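Local coordinates for protein transcriptional regulator, TetR family (Thermus thermophilus, PDB 3VPR) that represses transcription as a TetR-family regulator, probably by binding operator DNA through a helix-turn-helix domain, at residues Tyr21-Leu29 and Leu40-Leu51; His122-Arg131 and Val144-Leu152. All blocks are in the same frame, centred on the assembly; numbering follows the deposited sequence.

Contact 1: residues Tyr21-Leu29 and Leu40-Leu51; sequences YEATSVQDL and LYHHFGSKEEIL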
loop_
_atom_site.group_PDB
_atom_site.type_symbol
_atom_site.label_atom_id
_atom_site.label_comp_id
_atom_site.label_asym_id
_atom_site.label_seq_id
_atom_site.Cartn_x
_atom_site.Cartn_y
_atom_site.Cartn_z
ATOM N N TYR A 21 -12.197 -2.049 12.405
ATOM C CA TYR A 21 -13.430 -2.790 12.137
ATOM C C TYR A 21 -13.710 -3.924 13.099
ATOM O O TYR A 21 -14.816 -4.051 13.636
ATOM C CB TYR A 21 -13.423 -3.367 10.714
ATOM C CG TYR A 21 -14.626 -4.247 10.424
ATOM C CD1 TYR A 21 -15.863 -3.686 10.110
ATOM C CD2 TYR A 21 -14.537 -5.642 10.509
ATOM C CE1 TYR A 21 -16.984 -4.487 9.892
ATOM C CE2 TYR A 21 -15.654 -6.450 10.296
ATOM C CZ TYR A 21 -16.875 -5.862 9.988
ATOM O OH TYR A 21 -17.996 -6.643 9.799
ATOM N N GLU A 22 -12.709 -4.772 13.285
ATOM C CA GLU A 22 -12.830 -5.924 14.157
ATOM C C GLU A 22 -13.120 -5.577 15.613
ATOM O O GLU A 22 -13.933 -6.242 16.261
ATOM C CB GLU A 22 -11.560 -6.768 14.059
ATOM C CG GLU A 22 -11.483 -7.592 12.789
ATOM C CD GLU A 22 -12.656 -8.545 12.671
ATOM O OE1 GLU A 22 -12.945 -9.236 13.671
ATOM O OE2 GLU A 22 -13.287 -8.610 11.592
ATOM N N ALA A 23 -12.475 -4.532 16.125
ATOM C CA ALA A 23 -12.663 -4.131 17.520
ATOM C C ALA A 23 -13.917 -3.309 17.780
ATOM O O ALA A 23 -14.135 -2.855 18.901
ATOM C CB ALA A 23 -11.444 -3.368 18.009
ATOM N N THR A 24 -14.741 -3.105 16.757
ATOM C CA THR A 24 -15.971 -2.338 16.938
ATOM C C THR A 24 -17.181 -3.266 16.883
ATOM O O THR A 24 -17.411 -3.940 15.881
ATOM C CB THR A 24 -16.111 -1.242 15.864
ATOM O OG1 THR A 24 -14.974 -0.378 15.931
ATOM C CG2 THR A 24 -17.369 -0.417 16.095
ATOM N N SER A 25 -17.949 -3.297 17.967
ATOM C CA SER A 25 -19.123 -4.159 18.042
ATOM C C SER A 25 -20.371 -3.462 17.534
ATOM O O SER A 25 -20.408 -2.239 17.419
ATOM C CB SER A 25 -19.367 -4.590 19.488
ATOM O OG SER A 25 -19.935 -3.526 20.240
ATOM N N VAL A 26 -21.395 -4.244 17.227
ATOM C CA VAL A 26 -22.659 -3.681 16.775
ATOM C C VAL A 26 -23.158 -2.815 17.936
ATOM O O VAL A 26 -23.751 -1.756 17.731
ATOM C CB VAL A 26 -23.687 -4.803 16.458
ATOM C CG1 VAL A 26 -25.102 -4.231 16.370
ATOM C CG2 VAL A 26 -23.317 -5.468 15.129
ATOM N N GLN A 27 -22.884 -3.269 19.153
ATOM C CA GLN A 27 -23.274 -2.549 20.362
ATOM C C GLN A 27 -22.621 -1.172 20.368
ATOM O O GLN A 27 -23.274 -0.174 20.669
ATOM C CB GLN A 27 -22.839 -3.320 21.613
ATOM C CG GLN A 27 -23.350 -2.727 22.906
ATOM C CD GLN A 27 -24.861 -2.695 22.959
ATOM O OE1 GLN A 27 -25.515 -3.734 22.895
ATOM N NE2 GLN A 27 -25.427 -1.498 23.072
ATOM N N ASP A 28 -21.332 -1.134 20.035
ATOM C CA ASP A 28 -20.577 0.117 19.979
ATOM C C ASP A 28 -21.187 1.115 19.001
ATOM O O ASP A 28 -21.341 2.295 19.327
ATOM C CB ASP A 28 -19.125 -0.141 19.564
ATOM C CG ASP A 28 -18.331 -0.856 20.634
ATOM O OD1 ASP A 28 -18.639 -0.667 21.835
ATOM O OD2 ASP A 28 -17.384 -1.591 20.278
ATOM N N LEU A 29 -21.521 0.646 17.797
ATOM C CA LEU A 29 -22.111 1.509 16.778
ATOM C C LEU A 29 -23.466 2.037 17.217
ATOM O O LEU A 29 -23.774 3.215 17.033
ATOM C CB LEU A 29 -22.295 0.747 15.455
ATOM C CG LEU A 29 -21.088 0.370 14.591
ATOM C CD1 LEU A 29 -21.533 -0.588 13.485
ATOM C CD2 LEU A 29 -20.462 1.627 13.991
ATOM N N LEU A 40 -30.213 -0.809 13.936
ATOM C CA LEU A 40 -29.073 -1.070 13.059
ATOM C C LEU A 40 -29.311 -2.322 12.224
ATOM O O LEU A 40 -29.095 -2.316 11.013
ATOM C CB LEU A 40 -27.784 -1.242 13.870
ATOM C CG LEU A 40 -27.154 0.045 14.398
ATOM C CD1 LEU A 40 -25.808 -0.265 15.071
ATOM C CD2 LEU A 40 -26.950 0.995 13.236
ATOM N N TYR A 41 -29.758 -3.392 12.872
ATOM C CA TYR A 41 -30.025 -4.627 12.159
ATOM C C TYR A 41 -31.139 -4.454 11.124
ATOM O O TYR A 41 -31.086 -5.045 10.043
ATOM C CB TYR A 41 -30.387 -5.734 13.149
ATOM C CG TYR A 41 -29.189 -6.265 13.924
ATOM C CD1 TYR A 41 -28.044 -6.705 13.259
ATOM C CD2 TYR A 41 -29.212 -6.349 15.308
ATOM C CE1 TYR A 41 -26.953 -7.217 13.962
ATOM C CE2 TYR A 41 -28.131 -6.859 16.016
ATOM C CZ TYR A 41 -27.006 -7.291 15.343
ATOM O OH TYR A 41 -25.931 -7.780 16.052
ATOM N N HIS A 42 -32.137 -3.637 11.454
ATOM C CA HIS A 42 -33.265 -3.392 10.554
ATOM C C HIS A 42 -32.828 -2.733 9.250
ATOM O O HIS A 42 -33.375 -3.037 8.186
ATOM C CB HIS A 42 -34.311 -2.496 11.220
ATOM C CG HIS A 42 -35.088 -3.158 12.315
ATOM N ND1 HIS A 42 -35.959 -2.462 13.126
ATOM C CD2 HIS A 42 -35.112 -4.442 12.750
ATOM C CE1 HIS A 42 -36.486 -3.287 14.016
ATOM N NE2 HIS A 42 -35.990 -4.495 13.810
ATOM N N HIS A 43 -31.849 -1.830 9.340
ATOM C CA HIS A 43 -31.364 -1.107 8.171
ATOM C C HIS A 43 -30.299 -1.832 7.376
ATOM O O HIS A 43 -30.166 -1.604 6.180
ATOM C CB HIS A 43 -30.788 0.253 8.573
ATOM C CG HIS A 43 -31.816 1.248 9.000
ATOM N ND1 HIS A 43 -32.304 1.309 10.287
ATOM C CD2 HIS A 43 -32.454 2.222 8.307
ATOM C CE1 HIS A 43 -33.196 2.280 10.370
ATOM N NE2 HIS A 43 -33.306 2.850 9.182
ATOM N N PHE A 44 -29.559 -2.720 8.035
ATOM C CA PHE A 44 -28.461 -3.425 7.389
ATOM C C PHE A 44 -28.399 -4.943 7.552
ATOM O O PHE A 44 -27.664 -5.600 6.837
ATOM C CB PHE A 44 -27.148 -2.806 7.868
ATOM C CG PHE A 44 -26.965 -1.389 7.424
ATOM C CD1 PHE A 44 -26.568 -1.105 6.122
ATOM C CD2 PHE A 44 -27.248 -0.337 8.285
ATOM C CE1 PHE A 44 -26.460 0.212 5.684
ATOM C CE2 PHE A 44 -27.144 0.986 7.858
ATOM C CZ PHE A 44 -26.752 1.263 6.560
ATOM N N GLY A 45 -29.145 -5.489 8.504
ATOM C CA GLY A 45 -29.143 -6.926 8.694
ATOM C C GLY A 45 -27.927 -7.481 9.414
ATOM O O GLY A 45 -28.050 -8.443 10.159
ATOM N N SER A 46 -26.755 -6.894 9.199
ATOM C CA SER A 46 -25.546 -7.374 9.860
ATOM C C SER A 46 -24.453 -6.333 9.807
ATOM O O SER A 46 -24.512 -5.378 9.025
ATOM C CB SER A 46 -25.027 -8.646 9.181
ATOM O OG SER A 46 -24.632 -8.366 7.843
ATOM N N LYS A 47 -23.448 -6.543 10.643
ATOM C CA LYS A 47 -22.287 -5.666 10.715
ATOM C C LYS A 47 -21.523 -5.761 9.402
ATOM O O LYS A 47 -21.009 -4.768 8.883
ATOM C CB LYS A 47 -21.382 -6.127 11.858
ATOM C CG LYS A 47 -20.142 -5.282 12.105
ATOM C CD LYS A 47 -19.218 -6.018 13.112
ATOM C CE LYS A 47 -17.852 -5.376 13.223
ATOM N NZ LYS A 47 -16.952 -6.169 14.109
ATOM N N GLU A 48 -21.447 -6.976 8.872
ATOM C CA GLU A 48 -20.725 -7.236 7.633
ATOM C C GLU A 48 -21.347 -6.474 6.464
ATOM O O GLU A 48 -20.641 -6.009 5.577
ATOM C CB GLU A 48 -20.709 -8.757 7.371
ATOM C CG GLU A 48 -19.875 -9.231 6.179
ATOM C CD GLU A 48 -20.597 -9.076 4.857
ATOM O OE1 GLU A 48 -21.846 -8.994 4.873
ATOM O OE2 GLU A 48 -19.922 -9.051 3.806
ATOM N N GLU A 49 -22.670 -6.343 6.472
ATOM C CA GLU A 49 -23.358 -5.621 5.410
ATOM C C GLU A 49 -23.013 -4.137 5.479
ATOM O O GLU A 49 -22.965 -3.476 4.442
ATOM C CB GLU A 49 -24.874 -5.811 5.511
ATOM C CG GLU A 49 -25.697 -4.937 4.562
ATOM C CD GLU A 49 -25.550 -5.330 3.110
ATOM O OE1 GLU A 49 -25.217 -6.500 2.844
ATOM O OE2 GLU A 49 -25.793 -4.479 2.229
ATOM N N ILE A 50 -22.758 -3.626 6.686
ATOM C CA ILE A 50 -22.403 -2.207 6.867
ATOM C C ILE A 50 -21.018 -1.980 6.262
ATOM O O ILE A 50 -20.801 -1.021 5.510
ATOM C CB ILE A 50 -22.384 -1.804 8.377
ATOM C CG1 ILE A 50 -23.795 -1.929 8.959
ATOM C CG2 ILE A 50 -21.865 -0.366 8.544
ATOM C CD1 ILE A 50 -23.917 -1.497 10.422
ATOM N N LEU A 51 -20.092 -2.879 6.583
ATOM C CA LEU A 51 -18.740 -2.820 6.043
ATOM C C LEU A 51 -18.808 -2.958 4.521
ATOM O O LEU A 51 -18.086 -2.301 3.784
ATOM C CB LEU A 51 -17.891 -3.969 6.605
ATOM C CG LEU A 51 -16.558 -4.168 5.873
ATOM C CD1 LEU A 51 -15.727 -2.900 6.000
ATOM C CD2 LEU A 51 -15.804 -5.359 6.443
HETATM O O HOH W 1 -16.233 -8.392 13.114
#
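The ring of Tyr21 is sandwiched between Lys47 and Leu51, and this is the tight part of the contact. Lys47 CE lies over one face, toward the rim, 3.4 Å from Tyr21 CZ. Leu51 CD2 sits over the centre of the opposite face. Lys47 leaves its helix with CG anti to the backbone N (chi1 -178°) and stays extended. Its NZ therefore passes over the ring, 4.2 Å from the centroid, in a cation-pi contact. From over the ring, NZ donates to Tyr21 O (3.0 Å) and, weakly, to Thr24 O (2.9 Å). Thr24 N, closing the type I turn, reaches Tyr21 O from the opposite face of that carbonyl, so the oxygen has two donors. The side toward solvent is looser. There a water accepts from Lys47 NZ, and Tyr41 OH rests 3.6 Å from Val26 CG2. Leu40 CD1 packs on Leu29 CB inside. A capping box of Ser25 and Asp28 starts helix 26-33, the first helix of the predicted helix-turn-helix motif. That motif spans helices 26-33 and 37-44 and probably meets DNA. Phe16 of helix 4-19 meets the Tyr21 ring edge-to-face, and Leu15 and Lys19 of the same helix pack on Thr24.

Contact 2: residues His122-Arg131 and Val144-Leu152; sequences HEENLRAILR and VALAGRAVL
Glu123 has CG anti to the backbone N (chi1 173°) and an extended chain, which carries its carboxylate across to Arg149. Arg149 bends at chi2 and chi3, folding its guanidinium back to meet it. The two helices, 109-135 and 144-161, belong to the all-helical C-terminal domain of the TetR fold. Their segments cross at 119°, with axes 9.1 Å apart at the closest point. Glu123 OE2 lies 2.9 Å from Arg149 NH2, over the face of the guanidinium. This salt bridge rests on charge alone, because no N-H points at the oxygen. Arg127 NH2 also reaches Glu123 OE2, in a weak bond within the same helix. One carboxylate thus lies between two arginines and probably offsets the nearness of their like charges. Trp161 of the second subunit makes a cation-pi contact with Arg149, placing this network beside the subunit interface.

Gly148 lies where the helices come closest, opposite Arg127. With no side chain there, Leu130 CD1 reaches Gly148 N at 3.5 Å. Leu126 CD2 packs 3.8 Å from Val151 CB and also meets Leu152. Leu79 and Phe82 of helix 75-92 also pack on Leu126. Leu152 CD1 touches Glu123 CB at 3.6 Å, so the aliphatic part of the glutamate packs on leucine. Near the start of helix 144-161, Val144 CG1 packs against Arg127 CB. Arg127 NE is buried with no polar partner in the model. Ala145 CB sits over the centre of the Arg127 guanidinium, 3.7 Å from Arg127 CZ.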
loop_
_atom_site.group_PDB
_atom_site.type_symbol
_atom_site.label_atom_id
_atom_site.label_comp_id
_atom_site.label_asym_id
_atom_site.label_seq_id
_atom_site.Cartn_x
_atom_site.Cartn_y
_atom_site.Cartn_z
ATOM N N HIS A 122 -11.778 -0.612 -12.043
ATOM C CA HIS A 122 -11.044 0.642 -11.967
ATOM C C HIS A 122 -9.653 0.475 -12.601
ATOM O O HIS A 122 -9.193 1.336 -13.351
ATOM C CB HIS A 122 -10.906 1.062 -10.500
ATOM C CG HIS A 122 -10.411 2.461 -10.311
ATOM N ND1 HIS A 122 -11.058 3.558 -10.843
ATOM C CD2 HIS A 122 -9.364 2.949 -9.602
ATOM C CE1 HIS A 122 -10.433 4.660 -10.466
ATOM N NE2 HIS A 122 -9.403 4.319 -9.711
ATOM N N GLU A 123 -8.992 -0.637 -12.287
ATOM C CA GLU A 123 -7.663 -0.923 -12.815
ATOM C C GLU A 123 -7.740 -1.120 -14.328
ATOM O O GLU A 123 -6.840 -0.718 -15.072
ATOM C CB GLU A 123 -7.086 -2.170 -12.128
ATOM C CG GLU A 123 -5.772 -2.665 -12.716
ATOM C CD GLU A 123 -4.938 -3.444 -11.712
ATOM O OE1 GLU A 123 -5.518 -4.162 -10.871
ATOM O OE2 GLU A 123 -3.696 -3.346 -11.766
ATOM N N GLU A 124 -8.832 -1.726 -14.784
ATOM C CA GLU A 124 -9.033 -1.959 -16.214
ATOM C C GLU A 124 -9.274 -0.648 -16.974
ATOM O O GLU A 124 -8.856 -0.510 -18.122
ATOM C CB GLU A 124 -10.197 -2.931 -16.434
ATOM C CG GLU A 124 -10.441 -3.288 -17.895
ATOM C CD GLU A 124 -9.177 -3.750 -18.611
ATOM O OE1 GLU A 124 -8.519 -4.697 -18.116
ATOM O OE2 GLU A 124 -8.845 -3.163 -19.670
ATOM N N ASN A 125 -9.933 0.321 -16.341
ATOM C CA ASN A 125 -10.165 1.604 -17.008
ATOM C C ASN A 125 -8.836 2.349 -17.152
ATOM O O ASN A 125 -8.605 3.059 -18.142
ATOM C CB ASN A 125 -11.147 2.477 -16.220
ATOM C CG ASN A 125 -12.582 1.987 -16.323
ATOM O OD1 ASN A 125 -12.995 1.479 -17.364
ATOM N ND2 ASN A 125 -13.356 2.152 -15.247
ATOM N N LEU A 126 -7.954 2.186 -16.164
ATOM C CA LEU A 126 -6.661 2.853 -16.223
ATOM C C LEU A 126 -5.856 2.226 -17.352
ATOM O O LEU A 126 -5.218 2.925 -18.135
ATOM C CB LEU A 126 -5.910 2.708 -14.889
ATOM C CG LEU A 126 -4.498 3.310 -14.829
ATOM C CD1 LEU A 126 -4.540 4.769 -15.234
ATOM C CD2 LEU A 126 -3.925 3.154 -13.403
ATOM N N ARG A 127 -5.894 0.900 -17.426
ATOM C CA ARG A 127 -5.181 0.177 -18.462
ATOM C C ARG A 127 -5.649 0.610 -19.840
ATOM O O ARG A 127 -4.835 0.758 -20.760
ATOM C CB ARG A 127 -5.381 -1.329 -18.294
ATOM C CG ARG A 127 -4.764 -1.886 -17.018
ATOM C CD ARG A 127 -4.749 -3.408 -17.021
ATOM N NE ARG A 127 -4.222 -3.939 -15.767
ATOM C CZ ARG A 127 -4.140 -5.233 -15.473
ATOM N NH1 ARG A 127 -4.549 -6.141 -16.347
ATOM N NH2 ARG A 127 -3.651 -5.624 -14.301
ATOM N N ALA A 128 -6.956 0.816 -19.983
ATOM C CA ALA A 128 -7.509 1.249 -21.267
ATOM C C ALA A 128 -6.927 2.602 -21.664
ATOM O O ALA A 128 -6.632 2.825 -22.834
ATOM C CB ALA A 128 -9.046 1.335 -21.201
ATOM N N ILE A 129 -6.769 3.507 -20.700
ATOM C CA ILE A 129 -6.192 4.822 -20.997
ATOM C C ILE A 129 -4.725 4.670 -21.426
ATOM O O ILE A 129 -4.285 5.271 -22.399
ATOM C CB ILE A 129 -6.242 5.758 -19.775
ATOM C CG1 ILE A 129 -7.690 6.098 -19.429
ATOM C CG2 ILE A 129 -5.455 7.026 -20.048
ATOM C CD1 ILE A 129 -7.829 6.968 -18.187
ATOM N N LEU A 130 -3.973 3.857 -20.698
ATOM C CA LEU A 130 -2.568 3.634 -21.018
ATOM C C LEU A 130 -2.421 2.929 -22.361
ATOM O O LEU A 130 -1.596 3.319 -23.186
ATOM C CB LEU A 130 -1.898 2.798 -19.920
ATOM C CG LEU A 130 -1.880 3.462 -18.541
ATOM C CD1 LEU A 130 -1.395 2.468 -17.481
ATOM C CD2 LEU A 130 -0.989 4.696 -18.591
ATOM N N ARG A 131 -3.232 1.896 -22.581
ATOM C CA ARG A 131 -3.169 1.149 -23.830
ATOM C C ARG A 131 -3.451 2.052 -25.036
ATOM O O ARG A 131 -2.793 1.927 -26.082
ATOM C CB ARG A 131 -4.150 -0.030 -23.801
ATOM C CG ARG A 131 -4.263 -0.763 -25.124
ATOM C CD ARG A 131 -4.927 -2.125 -24.975
ATOM N NE ARG A 131 -5.972 -2.129 -23.959
ATOM C CZ ARG A 131 -5.821 -2.626 -22.735
ATOM N NH1 ARG A 131 -4.668 -3.171 -22.373
ATOM N NH2 ARG A 131 -6.813 -2.557 -21.865
ATOM N N VAL A 144 1.480 -2.505 -20.092
ATOM C CA VAL A 144 0.281 -1.810 -19.624
ATOM C C VAL A 144 -0.174 -2.210 -18.209
ATOM O O VAL A 144 -0.567 -1.355 -17.413
ATOM C CB VAL A 144 -0.897 -2.035 -20.615
ATOM C CG1 VAL A 144 -2.182 -1.456 -20.050
ATOM C CG2 VAL A 144 -0.581 -1.385 -21.961
ATOM N N ALA A 145 -0.130 -3.505 -17.899
ATOM C CA ALA A 145 -0.553 -3.962 -16.581
ATOM C C ALA A 145 0.402 -3.405 -15.534
ATOM O O ALA A 145 -0.024 -2.926 -14.486
ATOM C CB ALA A 145 -0.586 -5.506 -16.518
ATOM N N LEU A 146 1.697 -3.451 -15.836
ATOM C CA LEU A 146 2.714 -2.956 -14.903
ATOM C C LEU A 146 2.620 -1.442 -14.714
ATOM O O LEU A 146 2.701 -0.940 -13.595
ATOM C CB LEU A 146 4.116 -3.332 -15.394
ATOM C CG LEU A 146 5.259 -2.840 -14.502
ATOM C CD1 LEU A 146 5.808 -4.004 -13.688
ATOM C CD2 LEU A 146 6.358 -2.218 -15.356
ATOM N N ALA A 147 2.452 -0.712 -15.810
ATOM C CA ALA A 147 2.345 0.741 -15.719
ATOM C C ALA A 147 1.102 1.099 -14.911
ATOM O O ALA A 147 1.118 2.036 -14.098
ATOM C CB ALA A 147 2.262 1.360 -17.120
ATOM N N GLY A 148 0.023 0.351 -15.140
ATOM C CA GLY A 148 -1.206 0.609 -14.411
ATOM C C GLY A 148 -1.031 0.323 -12.934
ATOM O O GLY A 148 -1.565 1.024 -12.071
ATOM N N ARG A 149 -0.263 -0.719 -12.636
ATOM C CA ARG A 149 -0.026 -1.096 -11.254
ATOM C C ARG A 149 0.875 -0.046 -10.592
ATOM O O ARG A 149 0.729 0.266 -9.410
ATOM C CB ARG A 149 0.619 -2.487 -11.206
ATOM C CG ARG A 149 0.806 -3.053 -9.809
ATOM C CD ARG A 149 -0.526 -3.419 -9.188
ATOM N NE ARG A 149 -1.228 -4.417 -9.989
ATOM C CZ ARG A 149 -2.405 -4.942 -9.664
ATOM N NH1 ARG A 149 -3.014 -4.561 -8.550
ATOM N NH2 ARG A 149 -2.973 -5.845 -10.455
ATOM N N ALA A 150 1.795 0.514 -11.363
ATOM C CA ALA A 150 2.701 1.527 -10.829
ATOM C C ALA A 150 1.891 2.744 -10.384
ATOM O O ALA A 150 2.069 3.254 -9.276
ATOM C CB ALA A 150 3.710 1.930 -11.882
ATOM N N VAL A 151 0.996 3.198 -11.251
ATOM C CA VAL A 151 0.155 4.346 -10.943
ATOM C C VAL A 151 -0.776 4.097 -9.742
ATOM O O VAL A 151 -0.846 4.919 -8.821
ATOM C CB VAL A 151 -0.706 4.737 -12.172
ATOM C CG1 VAL A 151 -1.602 5.916 -11.834
ATOM C CG2 VAL A 151 0.194 5.074 -13.335
ATOM N N LEU A 152 -1.489 2.974 -9.751
ATOM C CA LEU A 152 -2.403 2.664 -8.659
ATOM C C LEU A 152 -1.618 2.574 -7.350
ATOM O O LEU A 152 -2.102 2.996 -6.292
ATOM C CB LEU A 152 -3.163 1.360 -8.948
ATOM C CG LEU A 152 -4.292 1.453 -9.999
ATOM C CD1 LEU A 152 -4.805 0.062 -10.357
ATOM C CD2 LEU A 152 -5.440 2.310 -9.456
#

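From the N terminus the chain runs through helix 4-19 and enters contact 1. This contact closes a short loop: 21-29 meets 40-51 across ten residues, most of them helical. Helix 47-70 then leads out of the predicted DNA-binding region, and helices 75-92 and 94-103 follow. Contact 2 opens only on helix 109-135 and closes on helix 144-161, across twelve residues. The two contacts are in series and neither nest nor cross. The centres of contact 1 and contact 2 are about 34 Å apart, and the contacts lie on opposite sides of the chain's centre. Contact 1 ties the helix-turn-helix to helix 47-70. Contact 2 joins two helices of the C-terminal domain beside the second subunit.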